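Putative pectin lyase (PDB 7CHU) serves as the tailspike of a thermophilic deep-sea bacteriophage, probably recognising and perhaps cleaving polysaccharide on the surface of its Geobacillus host. Local coordinates at residues A[225-233]-A[258-266]; A[295-306]-A[320-328]. All coordinates share one frame; numbering follows the deposited sequence.

Contact 1. Residues A[225-233]-A[258-266]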
loop_
_atom_site.group_PDB
_atom_site.type_symbol
_atom_site.label_atom_id
_atom_site.label_comp_id
_atom_site.label_asym_id
_atom_site.label_seq_id
_atom_site.Cartn_x
_atom_site.Cartn_y
_atom_site.Cartn_z
ATOM N N LEU A 225 9.954 8.033 -5.051
ATOM C CA LEU A 225 10.543 9.350 -5.289
ATOM C C LEU A 225 11.085 9.940 -3.990
ATOM O O LEU A 225 10.434 9.877 -2.940
ATOM C CB LEU A 225 9.507 10.301 -5.900
ATOM C CG LEU A 225 9.820 11.809 -5.885
ATOM C CD1 LEU A 225 10.965 12.158 -6.835
ATOM C CD2 LEU A 225 8.601 12.659 -6.218
ATOM N N TYR A 226 12.285 10.513 -4.070
ATOM C CA TYR A 226 12.923 11.240 -2.972
ATOM C C TYR A 226 13.011 12.711 -3.392
ATOM O O TYR A 226 13.663 13.037 -4.388
ATOM C CB TYR A 226 14.301 10.652 -2.702
ATOM C CG TYR A 226 15.085 11.203 -1.544
ATOM C CD1 TYR A 226 14.479 11.479 -0.323
ATOM C CD2 TYR A 226 16.458 11.401 -1.660
ATOM C CE1 TYR A 226 15.221 11.954 0.765
ATOM C CE2 TYR A 226 17.206 11.873 -0.593
ATOM C CZ TYR A 226 16.584 12.148 0.623
ATOM O OH TYR A 226 17.332 12.625 1.687
ATOM N N ASN A 227 12.369 13.598 -2.634
ATOM C CA ASN A 227 12.143 14.984 -3.059
ATOM C C ASN A 227 12.447 15.885 -1.865
ATOM O O ASN A 227 11.661 15.918 -0.911
ATOM C CB ASN A 227 10.702 15.137 -3.559
ATOM C CG ASN A 227 10.410 16.518 -4.141
ATOM O OD1 ASN A 227 10.492 17.518 -3.437
ATOM N ND2 ASN A 227 10.034 16.566 -5.421
ATOM N N THR A 228 13.606 16.556 -1.866
ATOM C CA THR A 228 13.993 17.403 -0.736
ATOM C C THR A 228 14.605 18.716 -1.214
ATOM O O THR A 228 15.149 18.800 -2.316
ATOM C CB THR A 228 15.016 16.730 0.213
ATOM O OG1 THR A 228 16.350 16.939 -0.275
ATOM C CG2 THR A 228 14.766 15.238 0.318
ATOM N N ASP A 229 14.512 19.749 -0.351
ATOM C CA ASP A 229 15.222 21.023 -0.525
ATOM C C ASP A 229 14.853 21.721 -1.835
ATOM O O ASP A 229 15.683 22.386 -2.451
ATOM C CB ASP A 229 16.745 20.827 -0.445
ATOM C CG ASP A 229 17.195 20.323 0.918
ATOM O OD1 ASP A 229 17.384 21.165 1.813
ATOM O OD2 ASP A 229 17.338 19.090 1.098
ATOM N N ASN A 230 13.609 21.577 -2.274
ATOM C CA ASN A 230 13.156 22.140 -3.537
ATOM C C ASN A 230 12.248 23.338 -3.296
ATOM O O ASN A 230 11.672 23.491 -2.229
ATOM C CB ASN A 230 12.403 21.093 -4.355
ATOM C CG ASN A 230 13.306 19.958 -4.818
ATOM O OD1 ASN A 230 14.415 20.191 -5.315
ATOM N ND2 ASN A 230 12.832 18.721 -4.660
ATOM N N GLY A 231 12.093 24.169 -4.322
ATOM C CA GLY A 231 11.113 25.237 -4.271
ATOM C C GLY A 231 11.646 26.501 -3.631
ATOM O O GLY A 231 12.832 26.648 -3.329
ATOM N N ASP A 232 10.721 27.440 -3.422
ATOM C CA ASP A 232 11.019 28.767 -2.904
ATOM C C ASP A 232 9.689 29.449 -2.629
ATOM O O ASP A 232 9.017 29.904 -3.561
ATOM C CB ASP A 232 11.855 29.583 -3.908
ATOM C CG ASP A 232 12.192 31.011 -3.402
ATOM O OD1 ASP A 232 11.588 31.507 -2.444
ATOM O OD2 ASP A 232 13.067 31.667 -3.995
ATOM N N LEU A 233 9.301 29.512 -1.363
ATOM C CA LEU A 233 7.978 30.029 -1.026
ATOM C C LEU A 233 7.791 31.458 -1.519
ATOM O O LEU A 233 6.695 31.828 -1.965
ATOM C CB LEU A 233 7.756 29.969 0.479
ATOM C CG LEU A 233 6.356 30.435 0.855
ATOM C CD1 LEU A 233 5.341 29.550 0.160
ATOM C CD2 LEU A 233 6.211 30.350 2.355
ATOM N N CYS A 258 6.679 7.478 -1.368
ATOM C CA CYS A 258 7.514 8.610 -1.731
ATOM C C CYS A 258 7.970 9.332 -0.465
ATOM O O CYS A 258 7.365 9.196 0.597
ATOM C CB CYS A 258 6.743 9.537 -2.661
ATOM S SG CYS A 258 6.533 8.759 -4.302
ATOM N N HIS A 259 9.028 10.134 -0.595
ATOM C CA HIS A 259 9.700 10.743 0.560
ATOM C C HIS A 259 9.884 12.234 0.268
ATOM O O HIS A 259 10.727 12.592 -0.557
ATOM C CB HIS A 259 11.036 10.037 0.802
ATOM C CG HIS A 259 11.847 10.559 1.953
ATOM N ND1 HIS A 259 12.873 9.825 2.513
ATOM C CD2 HIS A 259 11.833 11.740 2.618
ATOM C CE1 HIS A 259 13.432 10.515 3.492
ATOM N NE2 HIS A 259 12.817 11.680 3.581
ATOM N N PHE A 260 9.103 13.095 0.938
ATOM C CA PHE A 260 9.174 14.549 0.768
ATOM C C PHE A 260 9.717 15.147 2.058
ATOM O O PHE A 260 9.136 14.930 3.122
ATOM C CB PHE A 260 7.802 15.154 0.453
ATOM C CG PHE A 260 7.110 14.539 -0.739
ATOM C CD1 PHE A 260 7.364 15.008 -2.011
ATOM C CD2 PHE A 260 6.198 13.498 -0.579
ATOM C CE1 PHE A 260 6.731 14.433 -3.130
ATOM C CE2 PHE A 260 5.558 12.916 -1.672
ATOM C CZ PHE A 260 5.823 13.388 -2.961
ATOM N N GLU A 261 10.841 15.854 1.985
ATOM C CA GLU A 261 11.444 16.315 3.232
ATOM C C GLU A 261 12.103 17.672 3.047
ATOM O O GLU A 261 12.788 17.893 2.055
ATOM C CB GLU A 261 12.485 15.313 3.754
ATOM C CG GLU A 261 13.130 15.787 5.063
ATOM C CD GLU A 261 13.790 14.669 5.848
ATOM O OE1 GLU A 261 13.799 13.511 5.382
ATOM O OE2 GLU A 261 14.305 14.958 6.940
ATOM N N ALA A 262 11.911 18.565 4.026
ATOM C CA ALA A 262 12.635 19.839 4.094
ATOM C C ALA A 262 12.544 20.623 2.782
ATOM O O ALA A 262 13.530 21.166 2.286
ATOM C CB ALA A 262 14.102 19.614 4.496
ATOM N N ASN A 263 11.359 20.690 2.204
ATOM C CA ASN A 263 11.224 21.512 1.017
ATOM C C ASN A 263 11.038 22.964 1.426
ATOM O O ASN A 263 10.657 23.262 2.560
ATOM C CB ASN A 263 10.073 21.007 0.158
ATOM C CG ASN A 263 10.519 19.864 -0.767
ATOM O OD1 ASN A 263 11.533 19.975 -1.471
ATOM N ND2 ASN A 263 9.794 18.758 -0.729
ATOM N N ASN A 264 11.385 23.874 0.517
ATOM C CA ASN A 264 11.279 25.289 0.824
ATOM C C ASN A 264 9.953 25.891 0.378
ATOM O O ASN A 264 9.588 26.975 0.843
ATOM C CB ASN A 264 12.483 26.028 0.230
ATOM C CG ASN A 264 13.762 25.602 0.898
ATOM O OD1 ASN A 264 13.886 25.732 2.104
ATOM N ND2 ASN A 264 14.684 25.014 0.146
ATOM N N GLY A 265 9.231 25.217 -0.505
ATOM C CA GLY A 265 7.824 25.457 -0.696
ATOM C C GLY A 265 7.018 24.380 -0.011
ATOM O O GLY A 265 7.517 23.643 0.849
ATOM N N SER A 266 5.753 24.271 -0.405
ATOM C CA SER A 266 4.968 23.100 -0.027
ATOM C C SER A 266 5.578 21.823 -0.609
ATOM O O SER A 266 6.166 21.838 -1.690
ATOM C CB SER A 266 3.536 23.268 -0.515
ATOM O OG SER A 266 2.846 24.198 0.319
HETATM O O HOH W 1 15.070 24.996 -2.661
HETATM O O HOH W 2 17.078 24.063 1.532
#

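Contact 2. Residues A[295-306]-A[320-328]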
loop_
_atom_site.group_PDB
_atom_site.type_symbol
_atom_site.label_atom_id
_atom_site.label_comp_id
_atom_site.label_asym_id
_atom_site.label_seq_id
_atom_site.Cartn_x
_atom_site.Cartn_y
_atom_site.Cartn_z
ATOM N N SER A 295 13.840 21.523 15.143
ATOM C CA SER A 295 14.239 22.078 16.437
ATOM C C SER A 295 13.140 22.935 17.063
ATOM O O SER A 295 13.042 23.006 18.293
ATOM C CB SER A 295 15.524 22.901 16.279
ATOM O OG SER A 295 15.257 24.166 15.688
ATOM N N ALA A 296 12.299 23.570 16.250
ATOM C CA ALA A 296 11.308 24.515 16.748
ATOM C C ALA A 296 10.219 24.702 15.702
ATOM O O ALA A 296 10.454 24.571 14.499
ATOM C CB ALA A 296 11.937 25.872 17.077
ATOM N N LEU A 297 9.026 25.040 16.183
ATOM C CA LEU A 297 7.899 25.379 15.326
ATOM C C LEU A 297 7.347 26.708 15.823
ATOM O O LEU A 297 7.029 26.827 17.016
ATOM C CB LEU A 297 6.849 24.270 15.376
ATOM C CG LEU A 297 5.701 24.385 14.383
ATOM C CD1 LEU A 297 6.179 24.131 12.953
ATOM C CD2 LEU A 297 4.602 23.411 14.790
ATOM N N PRO A 298 7.239 27.744 14.986
ATOM C CA PRO A 298 7.507 27.890 13.552
ATOM C C PRO A 298 8.944 27.590 13.170
ATOM O O PRO A 298 9.159 26.991 12.116
ATOM C CB PRO A 298 7.188 29.372 13.280
ATOM C CG PRO A 298 6.320 29.787 14.391
ATOM C CD PRO A 298 6.776 29.011 15.577
ATOM N N GLY A 299 9.893 27.981 14.027
ATOM C CA GLY A 299 11.303 27.855 13.699
ATOM C C GLY A 299 11.596 28.347 12.293
ATOM O O GLY A 299 11.096 29.385 11.856
ATOM N N ASN A 300 12.403 27.576 11.561
ATOM C CA ASN A 300 12.791 27.888 10.190
ATOM C C ASN A 300 11.839 27.268 9.163
ATOM O O ASN A 300 12.199 27.121 7.990
ATOM C CB ASN A 300 14.228 27.402 9.953
ATOM C CG ASN A 300 14.818 27.894 8.643
ATOM O OD1 ASN A 300 15.583 27.175 7.982
ATOM N ND2 ASN A 300 14.465 29.119 8.254
ATOM N N ASN A 301 10.665 26.858 9.587
ATOM C CA ASN A 301 9.822 26.107 8.674
ATOM C C ASN A 301 8.984 27.050 7.828
ATOM O O ASN A 301 8.429 28.025 8.344
ATOM C CB ASN A 301 8.908 25.153 9.446
ATOM C CG ASN A 301 9.683 24.092 10.195
ATOM O OD1 ASN A 301 10.167 23.122 9.583
ATOM N ND2 ASN A 301 9.820 24.260 11.522
ATOM N N PRO A 302 8.875 26.785 6.531
ATOM C CA PRO A 302 8.157 27.724 5.660
ATOM C C PRO A 302 6.677 27.752 5.995
ATOM O O PRO A 302 6.071 26.729 6.333
ATOM C CB PRO A 302 8.413 27.179 4.246
ATOM C CG PRO A 302 8.760 25.710 4.449
ATOM C CD PRO A 302 9.457 25.646 5.796
ATOM N N ASN A 303 6.105 28.953 5.911
ATOM C CA ASN A 303 4.693 29.188 6.200
ATOM C C ASN A 303 3.885 28.801 4.968
ATOM O O ASN A 303 3.491 29.634 4.154
ATOM C CB ASN A 303 4.469 30.647 6.592
ATOM C CG ASN A 303 3.032 30.942 6.996
ATOM O OD1 ASN A 303 2.175 30.055 7.028
ATOM N ND2 ASN A 303 2.763 32.209 7.294
ATOM N N THR A 304 3.623 27.502 4.850
ATOM C CA THR A 304 2.946 26.922 3.700
ATOM C C THR A 304 2.564 25.490 4.059
ATOM O O THR A 304 3.272 24.840 4.837
ATOM C CB THR A 304 3.861 26.973 2.458
ATOM O OG1 THR A 304 3.124 26.646 1.271
ATOM C CG2 THR A 304 5.058 26.040 2.618
ATOM N N PRO A 305 1.441 24.988 3.564
ATOM C CA PRO A 305 1.019 23.646 3.969
ATOM C C PRO A 305 1.943 22.582 3.399
ATOM O O PRO A 305 2.621 22.796 2.387
ATOM C CB PRO A 305 -0.400 23.529 3.406
ATOM C CG PRO A 305 -0.429 24.503 2.266
ATOM C CD PRO A 305 0.468 25.634 2.673
ATOM N N HIS A 306 2.015 21.449 4.109
ATOM C CA HIS A 306 2.761 20.307 3.586
ATOM C C HIS A 306 2.128 19.824 2.298
ATOM O O HIS A 306 2.834 19.503 1.343
ATOM C CB HIS A 306 2.833 19.150 4.600
ATOM C CG HIS A 306 3.954 19.270 5.595
ATOM N ND1 HIS A 306 4.545 20.472 5.912
ATOM C CD2 HIS A 306 4.603 18.329 6.330
ATOM C CE1 HIS A 306 5.495 20.272 6.812
ATOM N NE2 HIS A 306 5.559 18.979 7.074
ATOM N N TYR A 320 2.477 9.954 6.433
ATOM C CA TYR A 320 3.126 10.468 7.630
ATOM C C TYR A 320 3.383 11.963 7.443
ATOM O O TYR A 320 4.044 12.368 6.475
ATOM C CB TYR A 320 4.434 9.708 7.866
ATOM C CG TYR A 320 5.446 10.392 8.770
ATOM C CD1 TYR A 320 5.148 10.711 10.096
ATOM C CD2 TYR A 320 6.711 10.698 8.290
ATOM C CE1 TYR A 320 6.088 11.325 10.915
ATOM C CE2 TYR A 320 7.645 11.302 9.082
ATOM C CZ TYR A 320 7.335 11.615 10.383
ATOM O OH TYR A 320 8.308 12.224 11.119
ATOM N N PHE A 321 2.846 12.775 8.355
ATOM C CA PHE A 321 3.007 14.223 8.337
ATOM C C PHE A 321 3.688 14.662 9.622
ATOM O O PHE A 321 3.254 14.268 10.714
ATOM C CB PHE A 321 1.649 14.928 8.223
ATOM C CG PHE A 321 0.990 14.766 6.877
ATOM C CD1 PHE A 321 0.237 13.621 6.588
ATOM C CD2 PHE A 321 1.121 15.757 5.908
ATOM C CE1 PHE A 321 -0.366 13.459 5.340
ATOM C CE2 PHE A 321 0.512 15.613 4.652
ATOM C CZ PHE A 321 -0.237 14.473 4.372
ATOM N N TYR A 322 4.722 15.498 9.504
ATOM C CA TYR A 322 5.437 15.952 10.692
ATOM C C TYR A 322 6.010 17.347 10.472
ATOM O O TYR A 322 6.605 17.616 9.423
ATOM C CB TYR A 322 6.556 14.962 11.060
ATOM C CG TYR A 322 7.579 15.523 12.014
ATOM C CD1 TYR A 322 7.250 15.788 13.329
ATOM C CD2 TYR A 322 8.862 15.810 11.586
ATOM C CE1 TYR A 322 8.186 16.315 14.200
ATOM C CE2 TYR A 322 9.799 16.330 12.437
ATOM C CZ TYR A 322 9.462 16.574 13.746
ATOM O OH TYR A 322 10.402 17.110 14.590
ATOM N N GLN A 323 5.815 18.222 11.466
ATOM C CA GLN A 323 6.479 19.518 11.569
ATOM C C GLN A 323 6.134 20.463 10.412
ATOM O O GLN A 323 6.881 20.558 9.430
ATOM C CB GLN A 323 7.992 19.319 11.668
ATOM C CG GLN A 323 8.782 20.519 12.213
ATOM C CD GLN A 323 8.715 20.638 13.745
ATOM O OE1 GLN A 323 7.885 19.998 14.390
ATOM N NE2 GLN A 323 9.561 21.491 14.319
ATOM N N CYS A 324 4.981 21.145 10.519
ATOM C CA CYS A 324 4.483 22.109 9.504
ATOM C C CYS A 324 4.051 23.443 10.073
ATOM O O CYS A 324 3.223 23.496 10.975
ATOM C CB CYS A 324 3.336 21.454 8.732
ATOM S SG CYS A 324 2.528 22.504 7.509
ATOM N N ASN A 325 4.589 24.525 9.521
ATOM C CA ASN A 325 4.199 25.861 9.944
ATOM C C ASN A 325 2.971 26.349 9.168
ATOM O O ASN A 325 2.998 27.413 8.552
ATOM C CB ASN A 325 5.380 26.814 9.741
ATOM C CG ASN A 325 5.123 28.198 10.296
ATOM O OD1 ASN A 325 4.288 28.387 11.182
ATOM N ND2 ASN A 325 5.850 29.182 9.778
ATOM N N ASN A 326 1.885 25.583 9.253
ATOM C CA ASN A 326 0.663 25.801 8.473
ATOM C C ASN A 326 -0.273 24.623 8.727
ATOM O O ASN A 326 -0.070 23.874 9.680
ATOM C CB ASN A 326 0.960 25.943 6.975
ATOM C CG ASN A 326 -0.099 26.757 6.244
ATOM O OD1 ASN A 326 -1.173 26.251 5.921
ATOM N ND2 ASN A 326 0.202 28.026 5.990
ATOM N N ASP A 327 -1.326 24.478 7.928
ATOM C CA ASP A 327 -2.103 23.243 7.951
ATOM C C ASP A 327 -1.265 22.155 7.296
ATOM O O ASP A 327 -0.545 22.419 6.334
ATOM C CB ASP A 327 -3.428 23.393 7.202
ATOM C CG ASP A 327 -4.197 24.630 7.616
ATOM O OD1 ASP A 327 -4.431 24.811 8.830
ATOM O OD2 ASP A 327 -4.570 25.419 6.723
ATOM N N PHE A 328 -1.329 20.938 7.819
ATOM C CA PHE A 328 -0.653 19.846 7.155
ATOM C C PHE A 328 -1.270 19.563 5.772
ATOM O O PHE A 328 -0.548 19.361 4.794
ATOM C CB PHE A 328 -0.797 18.546 7.978
ATOM C CG PHE A 328 0.244 18.361 9.057
ATOM C CD1 PHE A 328 1.597 18.402 8.760
ATOM C CD2 PHE A 328 -0.138 18.116 10.372
ATOM C CE1 PHE A 328 2.547 18.223 9.751
ATOM C CE2 PHE A 328 0.807 17.937 11.367
ATOM C CZ PHE A 328 2.152 17.992 11.055
HETATM O O HOH W 3 6.264 24.053 7.071
#

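Contact 1. Residues A[225-233]-A[258-266]
Cys258 lays its SG alongside Leu225 CB, 3.7 Å apart, just ahead of the paired strands 226-228 and 259-261. One residue on, His259 N donates to Leu225 O and His259 O accepts from Asn227 N. The His259 imidazole takes an edge-to-face contact from Tyr226: CE1 of Tyr226 stands over the middle of the imidazole, the planes 63° apart. Both side chains leave the sheet the same way, each CG anti to its own backbone nitrogen. His259 NE2 is turned in the ring plane onto Glu261 OE1 (2.7 Å), using the anti lone pair of the carboxylate, a bond that fixes the rotation of the ring; Leu196 and Asp219 of a neighbouring subunit pack on Tyr226 and His259 respectively.

Phe260 points to the other face, into the interior, its CD1 3.7 Å from Asn227 CB, while its ring lies nearly parallel to that of Phe289. Such like-on-like stacking of residues in successive rungs is a hallmark of the right-handed parallel beta-helix of the pectate lyase-like family; here strands 226-228 and 259-261 are in register, their axes 4.8 Å apart. Glu261 N closes the regular pairing on Asn227 O.

Past Ala262 the strands give way to a turn held by amides. Asn263 OD1 accepts the Asn230 N-H at 2.7 Å, in its carbonyl plane, and Asn263 ND2 donates to Asn227 OD1 at 3.1 Å. Asn230 ND2, which also bonds Val204 O, reaches the same Asn227 OD1 from the opposite face, so two amide groups clamp one buried oxygen. Asn264 N binds Asn230 O at 2.8 Å. The Asn264 side chain meets Asp229 through water: its ND2 donates to a water that also bonds Asp229 OD1, while its OD1 accepts from Lys292 NZ. Gly265 N adds a weak, long bond to Asn230 O.

Contact 2. Residues A[295-306]-A[320-328]
His306 is pressed into the end of strand 320-324 and carries the dense part of this contact. Its CG is turned away from the carbonyl carbon and lies beside the backbone nitrogen (chi1 -85°), which directs the imidazole at the strand. There NE2 donates to Tyr322 O at 2.9 Å, with the donor standing above the carbonyl plane by 51°. Over one face of the imidazole comes the edge of Phe328, its CD1 3.9 Å from His306 CD2 and the two planes at 75°. The CB of His306 in turn meets the rim of the Phe321 ring at CD2, 4.0 Å away. Phe321 and Tyr322 of the strand thus hold the histidine at its base and nitrogen, and Phe328 beyond the strand meets its face.

Toward residues 295-303 the packing thins and amides replace rings. Asn325 ND2 donates to Asn301 O (3.2 Å), tilted from the carbonyl plane, while Pro298, behind a cis peptide bond, rests its CB against the Asn325 amide. Asn326 ND2 reaches Asn303 OD1 at 3.0 Å, the side chains crossing at about a right angle. A water bridges Pro302 O and Asn325 N. Leu297 CD1 packs against the Cys324 backbone, 3.6 Å from Cys324 O. The Asn301 amide is held within its own loop by Pro298 O and Asp293 N, and the Gln323 amide nearby by Asn345 and the Asp293 backbone. Pro298, Gly299 and Asn300 form a solvent-facing type II' turn with Asn301. Parallel rungs joined by turns of variable length, some drawn out into loops such as 295-306, are typical of the right-handed parallel beta-helix of the pectate lyase-like family.

How the contacts relate
Contact 1 is complete before contact 2 begins along the chain, and their centres lie about 12 Å apart. Strands 220-228, 259-261, 288-290 and 320-324 pair in parallel, one after another, so the two contacts mark steps along the same face of the beta-helix, with strand 288-290 between them. They also meet directly at the turns: Ser266 OG lies 2.5 Å from Pro305 O, a probable hydrogen bond, Leu233 packs on Asn303, and Asn264 on Pro302. Thus the loop 295-306 of contact 2 leans back on the turn of contact 1, tying consecutive rungs together in the elongated shaft of this trimeric tailspike.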